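Long-range contacts in collagen adhesin protein (Enterococcus faecalis, PDB 2Z1P), which probably binds collagen at the bacterial surface, the two immunoglobulin-like domains of this fragment closing round the ligand in the collagen hug model: residues A[20-25]-A[39-44]; A[187-192]-A[244-249]. All coordinates share one frame; numbering follows the deposited sequence.

Interaction 1: A[20-25]-A[39-44]; sequences VDKVEL and KVSFSD
V40 carries the apolar side of this pairing, sending one methyl to each of two valines of strand 20-25. With chi1 at -172°, its CG1 lies anti to the backbone N and meets V20 CG1 at 3.9 Å, the two side chains crossing at a slant, while the second branch, CG2, comes within 4.1 Å of V23 CB. Beta-branched valines suit this buried face because their compact, stiff side chains fill the space close to the strands. The backbones run antiparallel, and E24 and K39 form a fully hydrogen-bonded pair: K39 N to E24 O is nearly straight at 2.8 Å and E24 N reaches K39 O at 2.9 Å. Further along, a classic beta bulge interrupts the regular pattern. D21 and K22 both face S41, which takes D21 N on its carbonyl O at 3.1 Å and gives its own N to K22 O at 2.9 Å. The extra residue turns D21 toward the partner strand, where S43 OG donates to D21 OD2 at 2.8 Å from well above the carboxylate plane; a short serine hydroxyl can reach a carboxylate so close to the backbone.

The other face is looser and polar. K22 is exposed there, while E24, K39 and S41 are only partly so, K39 and S41 lying against H109. K22 NZ makes a long ion pair of 3.7 Å with E24 OE2, whereas the extended K39 chain passes that carboxylate but its NZ does not reach it. Long charged chains suit such a surface, since their ends can be hydrated. Strand 20-25 is outermost in its four-stranded sheet within this chain, and strand 35-43 continues the sheet through strand 107-116, V40 pairing with F110. Beneath the valines, L58 of strand 57-59 in the facing sheet packs against V23 and V40, a sandwich interior as in immunoglobulin-like domains.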
ATOM      1  N   VAL A  20      -6.726 -27.802   5.024  1.00 51.90           N
ATOM      2  CA  VAL A  20      -6.284 -26.483   5.485  1.00 51.90           C
ATOM      3  C   VAL A  20      -5.498 -26.562   6.797  1.00 51.90           C
ATOM      4  O   VAL A  20      -6.030 -26.997   7.819  1.00 51.90           O
ATOM      5  CB  VAL A  20      -7.480 -25.547   5.682  1.00 35.81           C
ATOM      6  CG1 VAL A  20      -6.998 -24.122   5.790  1.00 35.81           C
ATOM      7  CG2 VAL A  20      -8.456 -25.714   4.535  1.00 35.81           C
ATOM      8  N   ASP A  21      -4.234 -26.144   6.763  1.00 54.61           N
ATOM      9  CA  ASP A  21      -3.374 -26.184   7.945  1.00 54.61           C
ATOM     10  C   ASP A  21      -3.412 -24.918   8.791  1.00 54.61           C
ATOM     11  O   ASP A  21      -3.300 -24.983  10.014  1.00 54.61           O
ATOM     12  CB  ASP A  21      -1.938 -26.484   7.535  1.00 61.98           C
ATOM     13  CG  ASP A  21      -1.788 -27.874   6.970  1.00 61.98           C
ATOM     14  OD1 ASP A  21      -1.539 -28.824   7.748  1.00 61.98           O
ATOM     15  OD2 ASP A  21      -1.952 -28.020   5.742  1.00 61.98           O
ATOM     16  N   LYS A  22      -3.555 -23.766   8.142  1.00 46.10           N
ATOM     17  CA  LYS A  22      -3.644 -22.502   8.865  1.00 46.10           C
ATOM     18  C   LYS A  22      -3.865 -21.298   7.958  1.00 46.10           C
ATOM     19  O   LYS A  22      -3.494 -21.307   6.785  1.00 46.10           O
ATOM     20  CB  LYS A  22      -2.399 -22.275   9.750  1.00 70.18           C
ATOM     21  CG  LYS A  22      -1.118 -21.933   9.025  1.00 70.18           C
ATOM     22  CD  LYS A  22       0.067 -21.739   9.984  1.00 70.18           C
ATOM     23  CE  LYS A  22      -0.222 -20.661  11.030  1.00 70.18           C
ATOM     24  NZ  LYS A  22       0.947 -20.415  11.931  1.00 70.18           N
ATOM     25  N   VAL A  23      -4.520 -20.285   8.523  1.00 58.49           N
ATOM     26  CA  VAL A  23      -4.807 -19.009   7.866  1.00 58.49           C
ATOM     27  C   VAL A  23      -4.244 -18.004   8.868  1.00 58.49           C
ATOM     28  O   VAL A  23      -4.894 -17.616   9.831  1.00 58.49           O
ATOM     29  CB  VAL A  23      -6.332 -18.790   7.641  1.00 42.94           C
ATOM     30  CG1 VAL A  23      -7.125 -19.334   8.811  1.00 42.94           C
ATOM     31  CG2 VAL A  23      -6.626 -17.310   7.437  1.00 42.94           C
ATOM     32  N   GLU A  24      -3.008 -17.606   8.622  1.00 51.41           N
ATOM     33  CA  GLU A  24      -2.278 -16.722   9.496  1.00 51.41           C
ATOM     34  C   GLU A  24      -2.133 -15.280   9.034  1.00 51.41           C
ATOM     35  O   GLU A  24      -1.860 -15.001   7.863  1.00 51.41           O
ATOM     36  CB  GLU A  24      -0.909 -17.357   9.714  1.00 65.88           C
ATOM     37  CG  GLU A  24       0.202 -16.455  10.158  1.00 65.88           C
ATOM     38  CD  GLU A  24       1.555 -17.082   9.883  1.00 65.88           C
ATOM     39  OE1 GLU A  24       2.567 -16.541  10.372  1.00 65.88           O
ATOM     40  OE2 GLU A  24       1.613 -18.114   9.172  1.00 65.88           O
ATOM     41  N   LEU A  25      -2.331 -14.365   9.974  1.00 37.85           N
ATOM     42  CA  LEU A  25      -2.176 -12.945   9.704  1.00 37.85           C
ATOM     43  C   LEU A  25      -0.939 -12.548  10.504  1.00 37.85           C
ATOM     44  O   LEU A  25      -0.648 -13.162  11.535  1.00 37.85           O
ATOM     45  CB  LEU A  25      -3.382 -12.143  10.200  1.00 34.67           C
ATOM     46  CG  LEU A  25      -4.802 -12.300   9.652  1.00 34.67           C
ATOM     47  CD1 LEU A  25      -5.493 -13.442  10.354  1.00 34.67           C
ATOM     48  CD2 LEU A  25      -5.586 -11.008   9.905  1.00 34.67           C
ATOM     49  N   LYS A  39      -2.145 -15.351   5.113  1.00 45.34           N
ATOM     50  CA  LYS A  39      -1.529 -16.493   4.445  1.00 45.34           C
ATOM     51  C   LYS A  39      -2.180 -17.830   4.794  1.00 45.34           C
ATOM     52  O   LYS A  39      -2.164 -18.249   5.951  1.00 45.34           O
ATOM     53  CB  LYS A  39      -0.055 -16.537   4.808  1.00 52.22           C
ATOM     54  CG  LYS A  39       0.709 -17.623   4.117  1.00 52.22           C
ATOM     55  CD  LYS A  39       2.047 -17.730   4.757  1.00 52.22           C
ATOM     56  CE  LYS A  39       2.895 -18.681   4.010  1.00 52.22           C
ATOM     57  NZ  LYS A  39       4.169 -18.841   4.737  1.00 52.22           N
ATOM     58  N   VAL A  40      -2.741 -18.499   3.789  1.00 49.45           N
ATOM     59  CA  VAL A  40      -3.388 -19.793   3.996  1.00 49.45           C
ATOM     60  C   VAL A  40      -2.524 -20.953   3.484  1.00 49.45           C
ATOM     61  O   VAL A  40      -2.361 -21.126   2.280  1.00 49.45           O
ATOM     62  CB  VAL A  40      -4.751 -19.870   3.269  1.00 35.70           C
ATOM     63  CG1 VAL A  40      -5.472 -21.161   3.676  1.00 35.70           C
ATOM     64  CG2 VAL A  40      -5.588 -18.640   3.569  1.00 35.70           C
ATOM     65  N   SER A  41      -1.975 -21.748   4.395  1.00 46.57           N
ATOM     66  CA  SER A  41      -1.149 -22.883   4.010  1.00 46.57           C
ATOM     67  C   SER A  41      -2.011 -24.150   3.965  1.00 46.57           C
ATOM     68  O   SER A  41      -3.003 -24.246   4.685  1.00 46.57           O
ATOM     69  CB  SER A  41      -0.022 -23.064   5.024  1.00 58.43           C
ATOM     70  OG  SER A  41       0.730 -21.874   5.167  1.00 58.43           O
ATOM     71  N   PHE A  42      -1.656 -25.115   3.120  1.00 61.88           N
ATOM     72  CA  PHE A  42      -2.427 -26.355   3.048  1.00 61.88           C
ATOM     73  C   PHE A  42      -1.537 -27.558   2.793  1.00 61.88           C
ATOM     74  O   PHE A  42      -0.477 -27.442   2.176  1.00 61.88           O
ATOM     75  CB  PHE A  42      -3.498 -26.264   1.965  1.00 65.84           C
ATOM     76  CG  PHE A  42      -2.969 -25.842   0.639  1.00 65.84           C
ATOM     77  CD1 PHE A  42      -2.069 -26.644  -0.055  1.00 65.84           C
ATOM     78  CD2 PHE A  42      -3.357 -24.625   0.085  1.00 65.84           C
ATOM     79  CE1 PHE A  42      -1.558 -26.245  -1.277  1.00 65.84           C
ATOM     80  CE2 PHE A  42      -2.852 -24.212  -1.141  1.00 65.84           C
ATOM     81  CZ  PHE A  42      -1.950 -25.026  -1.824  1.00 65.84           C
ATOM     82  N   SER A  43      -1.984 -28.714   3.279  1.00 65.69           N
ATOM     83  CA  SER A  43      -1.248 -29.973   3.144  1.00 65.69           C
ATOM     84  C   SER A  43      -2.199 -31.126   2.844  1.00 65.69           C
ATOM     85  O   SER A  43      -3.348 -31.141   3.298  1.00 65.69           O
ATOM     86  CB  SER A  43      -0.489 -30.300   4.438  1.00 67.83           C
ATOM     87  OG  SER A  43       0.388 -29.251   4.814  1.00 67.83           O
ATOM     88  N   ASP A  44      -1.717 -32.093   2.073  1.00 64.12           N
ATOM     89  CA  ASP A  44      -2.535 -33.247   1.754  1.00 64.12           C
ATOM     90  C   ASP A  44      -2.410 -34.172   2.957  1.00 64.12           C
ATOM     91  O   ASP A  44      -1.308 -34.600   3.331  1.00 64.12           O
ATOM     92  CB  ASP A  44      -2.043 -33.934   0.471  1.00 71.99           C
ATOM     93  CG  ASP A  44      -3.118 -33.993  -0.620  1.00 71.99           C
ATOM     94  OD1 ASP A  44      -2.819 -34.494  -1.725  1.00 71.99           O
ATOM     95  OD2 ASP A  44      -4.260 -33.540  -0.377  1.00 71.99           O
TER

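Interaction 2: A[187-192]-A[244-249]; sequences TEDISI and RFYRDK
D189 OD2 lies at the edge of the Y246 ring, in its plane and 3.6 Å from CD1, and meets a second flat group, the R244 guanidinium, obliquely. The carboxylate and guanidinium planes stand 60° apart in this salt bridge, with R244 NH1 at 2.8 Å from D189 OD2, the hydrogen bond within it being bent and weak. The bend at chi3 (-69°) brings the end of R244 nearer to segment 187-192, beside D189. The F245 ring is likewise met at its edge, by I190 O and by I192 CD1, which is 4.0 Å from CE2. The rings of F225, from helix 222-227, and F255 also meet it, so a large aromatic suits this buried place, with I190 CB resting 4.0 Å from CD2.

Two backbone bonds join I190 and F245 as an antiparallel hydrogen-bonded pair, I190 N to F245 O at 2.9 Å and F245 N to I190 O at 3.0 Å. Past this pair the chains become loops, and D189 takes over: OD1 receives R247 N at 2.9 Å from above the carboxylate plane. R247 lays CB and CG against E188 O, and its NE bonds V186 O.

The two oxygens of D189 thus do separate jobs, one meeting a cation and the other a backbone N-H, a role that a short carboxylate fills well. R244 would be expected to favour the ionised form of D189. Separately, the bond from R247 N to OD1 continues the contact beyond the I190-F245 pair.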
ATOM      1  N   THR A 187      14.093  31.636   3.406  1.00 51.13           N
ATOM      2  CA  THR A 187      14.956  32.675   2.872  1.00 51.13           C
ATOM      3  C   THR A 187      15.594  32.234   1.585  1.00 51.13           C
ATOM      4  O   THR A 187      16.258  33.046   0.920  1.00 51.13           O
ATOM      5  CB  THR A 187      16.078  33.038   3.870  1.00 62.75           C
ATOM      6  OG1 THR A 187      17.099  32.027   3.834  1.00 62.75           O
ATOM      7  CG2 THR A 187      15.523  33.114   5.282  1.00 62.75           C
ATOM      8  N   GLU A 188      15.376  30.972   1.218  1.00 50.16           N
ATOM      9  CA  GLU A 188      15.948  30.444  -0.014  1.00 50.16           C
ATOM     10  C   GLU A 188      14.936  29.578  -0.732  1.00 50.16           C
ATOM     11  O   GLU A 188      13.816  29.398  -0.252  1.00 50.16           O
ATOM     12  CB  GLU A 188      17.239  29.640   0.292  1.00 60.70           C
ATOM     13  CG  GLU A 188      18.450  30.505   0.605  1.00 60.70           C
ATOM     14  CD  GLU A 188      18.886  31.399  -0.563  1.00 60.70           C
ATOM     15  OE1 GLU A 188      19.602  32.406  -0.323  1.00 60.70           O
ATOM     16  OE2 GLU A 188      18.541  31.079  -1.727  1.00 60.70           O
ATOM     17  N   ASP A 189      15.354  29.036  -1.869  1.00 50.15           N
ATOM     18  CA  ASP A 189      14.511  28.147  -2.656  1.00 50.15           C
ATOM     19  C   ASP A 189      14.509  26.854  -1.883  1.00 50.15           C
ATOM     20  O   ASP A 189      15.302  26.703  -0.957  1.00 50.15           O
ATOM     21  CB  ASP A 189      15.139  27.903  -4.021  1.00 53.14           C
ATOM     22  CG  ASP A 189      14.862  29.017  -4.996  1.00 53.14           C
ATOM     23  OD1 ASP A 189      14.311  30.054  -4.579  1.00 53.14           O
ATOM     24  OD2 ASP A 189      15.198  28.856  -6.187  1.00 53.14           O
ATOM     25  N   ILE A 190      13.617  25.934  -2.231  1.00 34.70           N
ATOM     26  CA  ILE A 190      13.588  24.648  -1.554  1.00 34.70           C
ATOM     27  C   ILE A 190      13.863  23.608  -2.618  1.00 34.70           C
ATOM     28  O   ILE A 190      13.099  23.436  -3.571  1.00 34.70           O
ATOM     29  CB  ILE A 190      12.246  24.368  -0.903  1.00 24.86           C
ATOM     30  CG1 ILE A 190      11.893  25.493   0.076  1.00 24.86           C
ATOM     31  CG2 ILE A 190      12.323  23.052  -0.156  1.00 24.86           C
ATOM     32  CD1 ILE A 190      10.427  25.517   0.479  1.00 24.86           C
ATOM     33  N   SER A 191      14.970  22.909  -2.444  1.00 41.74           N
ATOM     34  CA  SER A 191      15.382  21.925  -3.413  1.00 41.74           C
ATOM     35  C   SER A 191      15.190  20.506  -2.922  1.00 41.74           C
ATOM     36  O   SER A 191      15.666  20.135  -1.854  1.00 41.74           O
ATOM     37  CB  SER A 191      16.856  22.153  -3.753  1.00 57.38           C
ATOM     38  OG  SER A 191      17.286  23.440  -3.325  1.00 57.38           O
ATOM     39  N   ILE A 192      14.493  19.707  -3.712  1.00 31.11           N
ATOM     40  CA  ILE A 192      14.286  18.320  -3.352  1.00 31.11           C
ATOM     41  C   ILE A 192      14.767  17.441  -4.496  1.00 31.11           C
ATOM     42  O   ILE A 192      14.391  17.640  -5.646  1.00 31.11           O
ATOM     43  CB  ILE A 192      12.789  18.013  -3.053  1.00 38.33           C
ATOM     44  CG1 ILE A 192      12.336  18.799  -1.812  1.00 38.33           C
ATOM     45  CG2 ILE A 192      12.591  16.507  -2.830  1.00 38.33           C
ATOM     46  CD1 ILE A 192      10.858  18.699  -1.506  1.00 38.33           C
ATOM     47  N   ARG A 244      11.738  21.886  -7.113  1.00 39.49           N
ATOM     48  CA  ARG A 244      12.141  23.160  -6.547  1.00 39.49           C
ATOM     49  C   ARG A 244      10.973  24.099  -6.369  1.00 39.49           C
ATOM     50  O   ARG A 244      10.163  24.290  -7.271  1.00 39.49           O
ATOM     51  CB  ARG A 244      13.195  23.830  -7.425  1.00 57.67           C
ATOM     52  CG  ARG A 244      13.572  25.225  -6.965  1.00 57.67           C
ATOM     53  CD  ARG A 244      14.521  25.877  -7.954  1.00 57.67           C
ATOM     54  NE  ARG A 244      15.838  25.249  -7.948  1.00 57.67           N
ATOM     55  CZ  ARG A 244      16.774  25.494  -7.035  1.00 57.67           C
ATOM     56  NH1 ARG A 244      16.538  26.359  -6.058  1.00 57.67           N
ATOM     57  NH2 ARG A 244      17.945  24.870  -7.086  1.00 57.67           N
ATOM     58  N   PHE A 245      10.897  24.670  -5.176  1.00 34.39           N
ATOM     59  CA  PHE A 245       9.863  25.637  -4.828  1.00 34.39           C
ATOM     60  C   PHE A 245      10.610  26.962  -4.737  1.00 34.39           C
ATOM     61  O   PHE A 245      11.614  27.056  -4.033  1.00 34.39           O
ATOM     62  CB  PHE A 245       9.251  25.306  -3.457  1.00 35.66           C
ATOM     63  CG  PHE A 245       8.534  23.989  -3.403  1.00 35.66           C
ATOM     64  CD1 PHE A 245       7.170  23.920  -3.641  1.00 35.66           C
ATOM     65  CD2 PHE A 245       9.219  22.817  -3.088  1.00 35.66           C
ATOM     66  CE1 PHE A 245       6.486  22.705  -3.560  1.00 35.66           C
ATOM     67  CE2 PHE A 245       8.547  21.600  -3.004  1.00 35.66           C
ATOM     68  CZ  PHE A 245       7.170  21.547  -3.241  1.00 35.66           C
ATOM     69  N   TYR A 246      10.136  27.980  -5.448  1.00 57.65           N
ATOM     70  CA  TYR A 246      10.797  29.281  -5.417  1.00 57.65           C
ATOM     71  C   TYR A 246      10.573  29.995  -4.079  1.00 57.65           C
ATOM     72  O   TYR A 246       9.458  30.041  -3.569  1.00 57.65           O
ATOM     73  CB  TYR A 246      10.325  30.123  -6.608  1.00 45.33           C
ATOM     74  CG  TYR A 246      10.790  29.545  -7.931  1.00 45.33           C
ATOM     75  CD1 TYR A 246      12.106  29.114  -8.092  1.00 45.33           C
ATOM     76  CD2 TYR A 246       9.920  29.421  -9.013  1.00 45.33           C
ATOM     77  CE1 TYR A 246      12.541  28.571  -9.294  1.00 45.33           C
ATOM     78  CE2 TYR A 246      10.346  28.880 -10.226  1.00 45.33           C
ATOM     79  CZ  TYR A 246      11.656  28.456 -10.357  1.00 45.33           C
ATOM     80  OH  TYR A 246      12.080  27.888 -11.538  1.00 45.33           O
ATOM     81  N   ARG A 247      11.653  30.532  -3.520  1.00 46.63           N
ATOM     82  CA  ARG A 247      11.651  31.211  -2.227  1.00 46.63           C
ATOM     83  C   ARG A 247      10.538  32.211  -1.906  1.00 46.63           C
ATOM     84  O   ARG A 247       9.945  32.173  -0.828  1.00 46.63           O
ATOM     85  CB  ARG A 247      13.001  31.887  -2.023  1.00 67.26           C
ATOM     86  CG  ARG A 247      13.167  32.530  -0.666  1.00 67.26           C
ATOM     87  CD  ARG A 247      12.812  34.011  -0.663  1.00 67.26           C
ATOM     88  NE  ARG A 247      12.888  34.570   0.688  1.00 67.26           N
ATOM     89  CZ  ARG A 247      12.847  35.872   0.969  1.00 67.26           C
ATOM     90  NH1 ARG A 247      12.734  36.753  -0.015  1.00 67.26           N
ATOM     91  NH2 ARG A 247      12.907  36.300   2.231  1.00 67.26           N
ATOM     92  N   ASP A 248      10.242  33.113  -2.823  1.00 47.25           N
ATOM     93  CA  ASP A 248       9.210  34.092  -2.547  1.00 47.25           C
ATOM     94  C   ASP A 248       7.808  33.566  -2.300  1.00 47.25           C
ATOM     95  O   ASP A 248       7.126  34.011  -1.376  1.00 47.25           O
ATOM     96  CB  ASP A 248       9.209  35.119  -3.654  1.00 65.88           C
ATOM     97  CG  ASP A 248      10.296  36.137  -3.460  1.00 65.88           C
ATOM     98  OD1 ASP A 248      10.795  36.675  -4.471  1.00 65.88           O
ATOM     99  OD2 ASP A 248      10.642  36.394  -2.279  1.00 65.88           O
ATOM    100  N   LYS A 249       7.372  32.616  -3.112  1.00 56.57           N
ATOM    101  CA  LYS A 249       6.038  32.072  -2.936  1.00 56.57           C
ATOM    102  C   LYS A 249       6.024  30.797  -2.103  1.00 56.57           C
ATOM    103  O   LYS A 249       5.084  30.010  -2.159  1.00 56.57           O
ATOM    104  CB  LYS A 249       5.413  31.828  -4.293  1.00 44.50           C
ATOM    105  CG  LYS A 249       5.554  33.016  -5.197  1.00 44.50           C
ATOM    106  CD  LYS A 249       4.847  32.759  -6.497  1.00 44.50           C
ATOM    107  CE  LYS A 249       3.361  32.584  -6.265  1.00 44.50           C
ATOM    108  NZ  LYS A 249       2.670  32.416  -7.562  1.00 44.50           N
TER

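In the fold
From the N terminus, strand 20-25 passes through 29-31 into strand 35-43, and interaction 1 closes this short excursion of 13 residues at the edge of a sheet in the first immunoglobulin-like domain. The chain then completes that domain and enters the second, the collagen-binding family region, where interaction 2 closes a loop of 51 residues, including helix 222-227, by pairing strand 190-196 with strand 240-245. The loops neither nest nor cross: the first is finished before the second begins. Their centres lie about 53 Å apart, on opposite sides of the chain's centre, and each joins two strands of a sheet within its own domain, the two halves that the collagen hug model brings round the ligand.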